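Local coordinates for DUF1285 domain-containing protein (Shewanella baltica, PDB 2RA9) that is of unknown function but belongs to a family whose fold is built from repeated structural motifs and may be involved in signal transduction, at residues 26-29 with 35-38; 51-56 with 61-66; 88-93 with 143-148. All blocks are in the same frame, centred on the assembly; numbering follows the deposited sequence. Where two conformers were deposited one is given.

Contact 1: 26-29 with 35-38; sequences LFDI and WTYL
Phe27 and Tyr37 lay their rings over each other in an offset stack, with centroids 4.3 Å apart and planes turned by 23°. The rings are not centred on one another. Tyr37 CD1 sits over the middle of the Phe27 ring, and CZ of Phe27 comes within 3.4 Å of that same CD1 atom. Tyr37 can reach across because its CG is anti to the backbone N (chi1 178°), whereas Phe27 keeps its CG beside its own backbone N. The Tyr37 ring also takes the CB of Leu26, which touches its CE1.

Ile29 and Trp35 form the other apolar pair on this face. Their side chains run alongside each other and point the same way. Ile29 CG1 stands almost directly over the five-membered ring of the indole, 3.8 Å from its centroid, as a CH-pi contact. Further along, Ile29 CD1 lies over the same face at the CE2-CZ2 side of the six-membered ring, 3.5 Å from Trp35 CE2.

Asp28 and Thr36 occupy the reverse face. They are joined through a water. Thr36 OG1 donates to it, and the water donates to Asp28 OD2 (2.7 Å) and to Leu26 O. Leu26 O thus accepts twice, since Leu38 N also bonds to it at 2.9 Å. Asp28 and Thr36 form the hydrogen-bonded pair of this antiparallel beta hairpin, with Thr36 N to Asp28 O at 2.8 Å and a return bond from Asp28 N to Thr36 O.

The hairpin belongs to a mixed sheet. Strand 27-29 is flanked on its second edge by strand 69-74, bonded through Gln73. Trp35 packs on helix 44-51 through Ala47, Phe50 and Ala51, and Phe50 meets the Phe27 ring edge-to-face.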
loop_
_atom_site.group_PDB
_atom_site.type_symbol
_atom_site.label_atom_id
_atom_site.label_comp_id
_atom_site.label_asym_id
_atom_site.label_seq_id
_atom_site.Cartn_x
_atom_site.Cartn_y
_atom_site.Cartn_z
ATOM N N LEU A 26 -8.421 -2.563 16.634
ATOM C CA LEU A 26 -7.353 -2.101 17.541
ATOM C C LEU A 26 -6.172 -1.484 16.822
ATOM O O LEU A 26 -5.385 -0.738 17.419
ATOM C CB LEU A 26 -6.849 -3.261 18.430
ATOM C CG LEU A 26 -7.945 -3.938 19.285
ATOM C CD1 LEU A 26 -7.355 -4.997 20.224
ATOM C CD2 LEU A 26 -8.763 -2.893 20.030
ATOM N N PHE A 27 -6.044 -1.823 15.527
ATOM C CA PHE A 27 -4.991 -1.294 14.669
ATOM C C PHE A 27 -5.623 -0.265 13.753
ATOM O O PHE A 27 -6.717 -0.477 13.205
ATOM C CB PHE A 27 -4.384 -2.407 13.802
ATOM C CG PHE A 27 -3.591 -3.434 14.580
ATOM C CD1 PHE A 27 -4.212 -4.518 15.174
ATOM C CD2 PHE A 27 -2.219 -3.333 14.689
ATOM C CE1 PHE A 27 -3.486 -5.449 15.913
ATOM C CE2 PHE A 27 -1.467 -4.267 15.404
ATOM C CZ PHE A 27 -2.084 -5.331 16.009
ATOM N N ASP A 28 -4.905 0.850 13.573
ATOM C CA ASP A 28 -5.355 1.955 12.741
ATOM C C ASP A 28 -4.215 2.376 11.816
ATOM O O ASP A 28 -3.075 2.469 12.277
ATOM C CB ASP A 28 -5.766 3.163 13.613
ATOM C CG ASP A 28 -7.034 2.924 14.427
ATOM O OD1 ASP A 28 -8.113 2.845 13.820
ATOM O OD2 ASP A 28 -6.967 2.788 15.659
ATOM N N ILE A 29 -4.520 2.642 10.535
ATOM C CA ILE A 29 -3.583 3.196 9.574
ATOM C C ILE A 29 -4.146 4.525 9.106
ATOM O O ILE A 29 -5.260 4.594 8.596
ATOM C CB ILE A 29 -3.343 2.271 8.374
ATOM C CG1 ILE A 29 -2.972 0.875 8.846
ATOM C CG2 ILE A 29 -2.233 2.829 7.479
ATOM C CD1 ILE A 29 -2.765 -0.135 7.742
ATOM N N TRP A 35 0.928 3.693 11.308
ATOM C CA TRP A 35 0.118 2.749 12.069
ATOM C C TRP A 35 0.096 3.070 13.556
ATOM O O TRP A 35 1.105 3.481 14.122
ATOM C CB TRP A 35 0.692 1.330 11.932
ATOM C CG TRP A 35 0.644 0.680 10.630
ATOM C CD1 TRP A 35 1.053 1.182 9.400
ATOM C CD2 TRP A 35 0.219 -0.650 10.373
ATOM N NE1 TRP A 35 0.915 0.239 8.422
ATOM C CE2 TRP A 35 0.393 -0.894 8.984
ATOM C CE3 TRP A 35 -0.323 -1.673 11.175
ATOM C CZ2 TRP A 35 0.060 -2.111 8.390
ATOM C CZ3 TRP A 35 -0.664 -2.861 10.582
ATOM C CH2 TRP A 35 -0.435 -3.084 9.208
ATOM N N THR A 36 -1.041 2.803 14.183
ATOM C CA THR A 36 -1.118 2.695 15.650
ATOM C C THR A 36 -1.752 1.387 16.061
ATOM O O THR A 36 -2.495 0.780 15.289
ATOM C CB THR A 36 -1.898 3.847 16.290
ATOM O OG1 THR A 36 -3.222 3.861 15.784
ATOM C CG2 THR A 36 -1.243 5.163 16.030
ATOM N N TYR A 37 -1.445 0.981 17.289
ATOM C CA TYR A 37 -2.064 -0.156 17.953
ATOM C C TYR A 37 -2.490 0.348 19.318
ATOM O O TYR A 37 -1.681 0.890 20.054
ATOM C CB TYR A 37 -1.083 -1.290 18.113
ATOM C CG TYR A 37 -1.627 -2.517 18.840
ATOM C CD1 TYR A 37 -2.830 -3.091 18.489
ATOM C CD2 TYR A 37 -0.901 -3.115 19.869
ATOM C CE1 TYR A 37 -3.324 -4.234 19.143
ATOM C CE2 TYR A 37 -1.389 -4.240 20.534
ATOM C CZ TYR A 37 -2.590 -4.809 20.152
ATOM O OH TYR A 37 -3.102 -5.958 20.787
ATOM N N LEU A 38 -3.770 0.196 19.620
ATOM C CA LEU A 38 -4.330 0.688 20.898
ATOM C C LEU A 38 -4.018 2.166 21.090
ATOM O O LEU A 38 -3.849 2.639 22.213
ATOM C CB LEU A 38 -3.838 -0.173 22.081
ATOM C CG LEU A 38 -4.449 -1.576 22.048
ATOM C CD1 LEU A 38 -3.751 -2.501 22.969
ATOM C CD2 LEU A 38 -5.885 -1.450 22.440
HETATM O O HOH W 1 -4.890 2.092 17.308
#

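Contact 2: 51-56 with 61-66; sequences ASILHC and YFLITP
His55 and Phe62 exchange two backbone bonds, His55 N to Phe62 O at 2.9 Å and Phe62 N to His55 O at 3.0 Å, as the hydrogen-bonded pair of an antiparallel hairpin. Ile64 N extends the pairing to Ile53 O.

On one face Cys56 lies against Tyr61. With its SG anti to the backbone N (chi1 -174°), the sulfur stands over the ring, 3.9 Å from the centroid and offset toward the rim. Cys56 CB rests on Tyr61 CE2. Replacing Tyr61 by an alanine would probably leave the Cys56 sulfur without its aromatic face and open a gap beside it. Leu54 and Leu63 meet on the same face, CD1 to CD2 at 3.7 Å, and both also touch Val72 of strand 69-74. Ile53 reaches with CD1 to Thr65 CG2, at 3.5 Å.

On the reverse face the His55 ring crosses Ile64 at about a right angle, CD2 to CG1 at 3.6 Å. A water in the ring plane joins His55 NE2 to Ile64 O.

The chemistry is therefore two-sided. Sulfur, ring face and leucine methyls hold one face mainly by van der Waals and sulfur-aromatic packing, while the histidine face joins aliphatic packing to a water bridge.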
loop_
_atom_site.group_PDB
_atom_site.type_symbol
_atom_site.label_atom_id
_atom_site.label_comp_id
_atom_site.label_asym_id
_atom_site.label_seq_id
_atom_site.Cartn_x
_atom_site.Cartn_y
_atom_site.Cartn_z
ATOM N N ALA A 51 2.190 -5.764 8.448
ATOM C CA ALA A 51 1.753 -5.618 7.045
ATOM C C ALA A 51 1.893 -6.951 6.319
ATOM O O ALA A 51 1.163 -7.217 5.375
ATOM C CB ALA A 51 2.535 -4.544 6.311
ATOM N N SER A 52 2.828 -7.786 6.753
ATOM C CA SER A 52 3.075 -9.088 6.116
ATOM C C SER A 52 1.865 -10.018 6.166
ATOM O O SER A 52 1.729 -10.913 5.339
ATOM C CB SER A 52 4.306 -9.763 6.734
ATOM O OG SER A 52 4.049 -10.275 8.060
ATOM N N ILE A 53 0.985 -9.768 7.126
ATOM C CA ILE A 53 -0.245 -10.571 7.309
ATOM C C ILE A 53 -1.542 -9.753 7.129
ATOM O O ILE A 53 -2.624 -10.170 7.526
ATOM C CB ILE A 53 -0.251 -11.253 8.705
ATOM C CG1 ILE A 53 -0.267 -10.234 9.850
ATOM C CG2 ILE A 53 0.907 -12.234 8.819
ATOM C CD1 ILE A 53 -0.598 -10.859 11.199
ATOM N N LEU A 54 -1.414 -8.596 6.509
ATOM C CA LEU A 54 -2.521 -7.701 6.209
ATOM C C LEU A 54 -3.163 -8.020 4.879
ATOM O O LEU A 54 -2.472 -8.172 3.855
ATOM C CB LEU A 54 -2.022 -6.258 6.180
ATOM C CG LEU A 54 -3.017 -5.136 5.967
ATOM C CD1 LEU A 54 -3.970 -4.932 7.123
ATOM C CD2 LEU A 54 -2.282 -3.801 5.656
ATOM N N HIS A 55 -4.490 -8.122 4.904
ATOM C CA HIS A 55 -5.323 -8.375 3.724
ATOM C C HIS A 55 -6.495 -7.422 3.686
ATOM O O HIS A 55 -6.979 -7.000 4.740
ATOM C CB HIS A 55 -5.931 -9.780 3.783
ATOM C CG HIS A 55 -4.931 -10.883 3.906
ATOM N ND1 HIS A 55 -4.679 -11.783 2.888
ATOM C CD2 HIS A 55 -4.110 -11.235 4.923
ATOM C CE1 HIS A 55 -3.770 -12.662 3.293
ATOM N NE2 HIS A 55 -3.400 -12.341 4.517
ATOM N N CYS A 56 -6.995 -7.147 2.474
ATOM C CA CYS A 56 -8.255 -6.465 2.257
ATOM C C CYS A 56 -9.198 -7.463 1.573
ATOM O O CYS A 56 -8.900 -7.966 0.479
ATOM C CB CYS A 56 -8.073 -5.270 1.344
ATOM S SG CYS A 56 -9.514 -4.238 1.132
ATOM N N TYR A 61 -10.313 -4.562 6.146
ATOM C CA TYR A 61 -8.918 -4.957 6.373
ATOM C C TYR A 61 -8.741 -5.791 7.636
ATOM O O TYR A 61 -9.405 -5.577 8.633
ATOM C CB TYR A 61 -8.058 -3.708 6.494
ATOM C CG TYR A 61 -8.047 -2.907 5.237
ATOM C CD1 TYR A 61 -9.018 -1.930 5.010
ATOM C CD2 TYR A 61 -7.039 -3.081 4.277
ATOM C CE1 TYR A 61 -8.987 -1.171 3.838
ATOM C CE2 TYR A 61 -6.999 -2.295 3.130
ATOM C CZ TYR A 61 -7.981 -1.380 2.906
ATOM O OH TYR A 61 -7.939 -0.596 1.778
ATOM N N PHE A 62 -7.877 -6.798 7.546
ATOM C CA PHE A 62 -7.635 -7.750 8.609
ATOM C C PHE A 62 -6.188 -8.146 8.649
ATOM O O PHE A 62 -5.521 -8.164 7.613
ATOM C CB PHE A 62 -8.447 -9.062 8.353
ATOM C CG PHE A 62 -9.916 -8.852 8.177
ATOM C CD1 PHE A 62 -10.426 -8.543 6.928
ATOM C CD2 PHE A 62 -10.770 -8.962 9.244
ATOM C CE1 PHE A 62 -11.767 -8.311 6.755
ATOM C CE2 PHE A 62 -12.142 -8.741 9.061
ATOM C CZ PHE A 62 -12.610 -8.367 7.835
ATOM N N LEU A 63 -5.715 -8.433 9.852
ATOM C CA LEU A 63 -4.487 -9.166 10.055
ATOM C C LEU A 63 -4.905 -10.633 10.234
ATOM O O LEU A 63 -5.776 -10.954 11.070
ATOM C CB LEU A 63 -3.729 -8.661 11.280
ATOM C CG LEU A 63 -3.408 -7.177 11.290
ATOM C CD1 LEU A 63 -2.653 -6.796 12.580
ATOM C CD2 LEU A 63 -2.585 -6.757 10.059
ATOM N N ILE A 64 -4.267 -11.506 9.470
ATOM C CA ILE A 64 -4.695 -12.873 9.367
ATOM C C ILE A 64 -3.609 -13.855 9.760
ATOM O O ILE A 64 -2.578 -13.967 9.077
ATOM C CB ILE A 64 -5.188 -13.214 7.890
ATOM C CG1 ILE A 64 -6.398 -12.358 7.535
ATOM C CG2 ILE A 64 -5.512 -14.719 7.781
ATOM C CD1 ILE A 64 -7.657 -12.594 8.337
ATOM N N THR A 65 -3.845 -14.598 10.850
ATOM C CA THR A 65 -2.981 -15.708 11.261
ATOM C C THR A 65 -3.883 -16.891 11.625
ATOM O O THR A 65 -5.094 -16.724 11.746
ATOM C CB THR A 65 -2.126 -15.374 12.500
ATOM O OG1 THR A 65 -2.965 -15.155 13.637
ATOM C CG2 THR A 65 -1.235 -14.180 12.261
ATOM N N PRO A 66 -3.318 -18.106 11.717
ATOM C CA PRO A 66 -4.168 -19.239 12.079
ATOM C C PRO A 66 -4.992 -19.025 13.347
ATOM O O PRO A 66 -6.191 -19.337 13.369
ATOM C CB PRO A 66 -3.175 -20.382 12.211
ATOM C CG PRO A 66 -2.069 -20.013 11.187
ATOM C CD PRO A 66 -1.963 -18.518 11.347
HETATM O O HOH W 2 -1.829 -13.772 6.355
#

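Contact 3: 88-93 with 143-148; sequences QPHSLL and NLSDLN
His90 turns its CG beside the backbone N (chi1 -57°), while Ser145 holds its OG between its own backbone N and carbonyl carbon (chi1 60°). These torsions bring His90 ND1 to Ser145 OG. The histidine sits at the third position of a type II beta turn, Gln88 to Ser91, and the serine lies in a short 3-10 segment, 144-147. A positive phi at His90 (70°) suits that turn position.

His90 ND1 donates to Ser145 OG at 2.7 Å. The bond is nearly straight, and the serine oxygen lies in the imidazole plane, at the ring edge. The bond therefore limits the rotation of the ring. Asn143 comes from another direction. Its amide lies over one face of the imidazole, offset toward the rim, and the two side chains cross at about a right angle.

Ser145 OG is both acceptor and donor. It passes a hydrogen bond to a water at 2.6 Å. The water then donates to His90 O at 2.8 Å, so the turn is tied to the 3-10 segment through backbone as well as ring.

The start of the 3-10 segment is tied to the residue before it. Asp146 N bonds to Asn143 O at 2.8 Å. In return Asn143 N bonds to Asp146 OD2 at 3.1 Å, meeting it from above the carboxylate plane.

The contact is small and lies at the surface. It joins the loop between strands 79-86 and 93-97 to the chain end that follows helix 135-141. Arg86, at the end of strand 79-86, links both sides. Its NH1 bonds to Ser91 O and makes a salt bridge with Asp146 OD1. That same carboxylate oxygen receives the second proton of the bridging water, with Asp146 OD1 2.7 Å from the water oxygen.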
loop_
_atom_site.group_PDB
_atom_site.type_symbol
_atom_site.label_atom_id
_atom_site.label_comp_id
_atom_site.label_asym_id
_atom_site.label_seq_id
_atom_site.Cartn_x
_atom_site.Cartn_y
_atom_site.Cartn_z
ATOM N N GLN A 88 13.437 -3.788 -15.564
ATOM C CA GLN A 88 14.024 -3.635 -16.890
ATOM C C GLN A 88 13.233 -2.591 -17.677
ATOM O O GLN A 88 12.078 -2.293 -17.338
ATOM C CB GLN A 88 14.045 -4.969 -17.649
ATOM C CG GLN A 88 14.814 -6.111 -16.946
ATOM C CD GLN A 88 13.944 -6.963 -16.028
ATOM O OE1 GLN A 88 12.725 -6.791 -15.955
ATOM N NE2 GLN A 88 14.575 -7.905 -15.330
ATOM N N PRO A 89 13.852 -2.019 -18.734
ATOM C CA PRO A 89 13.081 -1.087 -19.518
ATOM C C PRO A 89 11.750 -1.692 -19.866
ATOM O O PRO A 89 11.668 -2.889 -20.203
ATOM C CB PRO A 89 13.974 -0.878 -20.748
ATOM C CG PRO A 89 15.327 -0.961 -20.160
ATOM C CD PRO A 89 15.215 -2.148 -19.264
ATOM N N HIS A 90 10.696 -0.894 -19.712
ATOM C CA HIS A 90 9.341 -1.281 -20.090
ATOM C C HIS A 90 8.705 -2.350 -19.222
ATOM O O HIS A 90 7.577 -2.734 -19.474
ATOM C CB HIS A 90 9.224 -1.670 -21.575
ATOM C CG HIS A 90 9.681 -0.584 -22.491
ATOM N ND1 HIS A 90 8.820 0.338 -23.038
ATOM C CD2 HIS A 90 10.921 -0.227 -22.885
ATOM C CE1 HIS A 90 9.512 1.193 -23.774
ATOM N NE2 HIS A 90 10.789 0.875 -23.682
ATOM N N SER A 91 9.380 -2.741 -18.149
ATOM C CA SER A 91 8.852 -3.774 -17.285
ATOM C C SER A 91 7.812 -3.230 -16.298
ATOM O O SER A 91 7.559 -2.021 -16.206
ATOM C CB SER A 91 9.988 -4.486 -16.538
ATOM O OG SER A 91 10.446 -3.735 -15.433
ATOM N N LEU A 92 7.172 -4.149 -15.594
ATOM C CA LEU A 92 6.367 -3.832 -14.439
ATOM C C LEU A 92 7.240 -3.199 -13.374
ATOM O O LEU A 92 8.472 -3.203 -13.465
ATOM C CB LEU A 92 5.682 -5.095 -13.907
ATOM C CG LEU A 92 4.682 -5.785 -14.824
ATOM C CD1 LEU A 92 4.188 -7.076 -14.207
ATOM C CD2 LEU A 92 3.518 -4.902 -15.190
ATOM N N LEU A 93 6.601 -2.626 -12.355
ATOM C CA LEU A 93 7.331 -1.856 -11.367
ATOM C C LEU A 93 7.565 -2.666 -10.103
ATOM O O LEU A 93 6.738 -3.505 -9.724
ATOM C CB LEU A 93 6.555 -0.619 -10.966
ATOM C CG LEU A 93 6.293 0.495 -11.951
ATOM C CD1 LEU A 93 5.415 1.566 -11.234
ATOM C CD2 LEU A 93 7.571 1.070 -12.382
ATOM N N ASN A 143 5.329 4.935 -20.093
ATOM C CA ASN A 143 5.734 4.528 -21.437
ATOM C C ASN A 143 4.452 4.131 -22.149
ATOM O O ASN A 143 3.614 3.466 -21.568
ATOM C CB ASN A 143 6.641 3.267 -21.455
ATOM C CG ASN A 143 8.019 3.484 -20.813
ATOM O OD1 ASN A 143 8.453 4.612 -20.515
ATOM N ND2 ASN A 143 8.728 2.411 -20.660
ATOM N N LEU A 144 4.352 4.455 -23.432
ATOM C CA LEU A 144 3.204 3.978 -24.222
ATOM C C LEU A 144 2.988 2.468 -24.131
ATOM O O LEU A 144 1.835 1.973 -24.157
ATOM C CB LEU A 144 3.333 4.408 -25.677
ATOM C CG LEU A 144 1.958 4.647 -26.349
ATOM C CD1 LEU A 144 0.983 5.568 -25.519
ATOM C CD2 LEU A 144 2.144 5.201 -27.708
ATOM N N SER A 145 4.082 1.721 -23.996
ATOM C CA SER A 145 3.961 0.258 -23.856
ATOM C C SER A 145 3.193 -0.197 -22.615
ATOM O O SER A 145 2.742 -1.329 -22.551
ATOM C CB SER A 145 5.330 -0.409 -23.869
ATOM O OG SER A 145 6.114 0.076 -22.801
ATOM N N ASP A 146 3.059 0.678 -21.632
ATOM C CA ASP A 146 2.340 0.327 -20.394
ATOM C C ASP A 146 0.864 0.027 -20.648
ATOM O O ASP A 146 0.206 -0.627 -19.826
ATOM C CB ASP A 146 2.476 1.453 -19.369
ATOM C CG ASP A 146 3.841 1.528 -18.774
ATOM O OD1 ASP A 146 4.546 0.466 -18.701
ATOM O OD2 ASP A 146 4.238 2.649 -18.392
ATOM N N LEU A 147 0.347 0.466 -21.790
ATOM C CA LEU A 147 -1.052 0.234 -22.114
ATOM C C LEU A 147 -1.306 -1.112 -22.785
ATOM O O LEU A 147 -2.458 -1.485 -23.012
ATOM C CB LEU A 147 -1.542 1.328 -23.046
ATOM C CG LEU A 147 -1.371 2.765 -22.575
ATOM C CD1 LEU A 147 -1.798 3.681 -23.720
ATOM C CD2 LEU A 147 -2.160 3.050 -21.336
ATOM N N ASN A 148 -0.235 -1.833 -23.099
ATOM C CA ASN A 148 -0.329 -3.077 -23.848
ATOM C C ASN A 148 -0.862 -4.198 -22.971
ATOM O O ASN A 148 -0.806 -4.128 -21.753
ATOM C CB ASN A 148 1.040 -3.457 -24.431
ATOM C CG ASN A 148 1.502 -2.506 -25.545
ATOM O OD1 ASN A 148 0.722 -1.706 -26.073
ATOM N ND2 ASN A 148 2.774 -2.597 -25.907
HETATM O O HOH W 3 5.582 -1.161 -20.598
#

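How the contacts relate
Contacts 1 and 2 are two hairpins of one mixed sheet, separated along the chain by helix 44-51. Their centres are 13 Å apart and they share an apolar core. Phe27 CE1 meets Leu63 CD1 at 3.7 Å, and Trp35 CH2 lies 3.8 Å from Ala51 N. Contact 3 belongs to the other half of the molecule, with its centre about 36 Å from that of contact 1 and 30 Å from that of contact 2. Its turn connects the two strands that match the hairpin of contact 1 by strand order in the second sheet. A sodium ion bound at Asn140 and Phe142 lies about 5 Å from the Asn143 side chain.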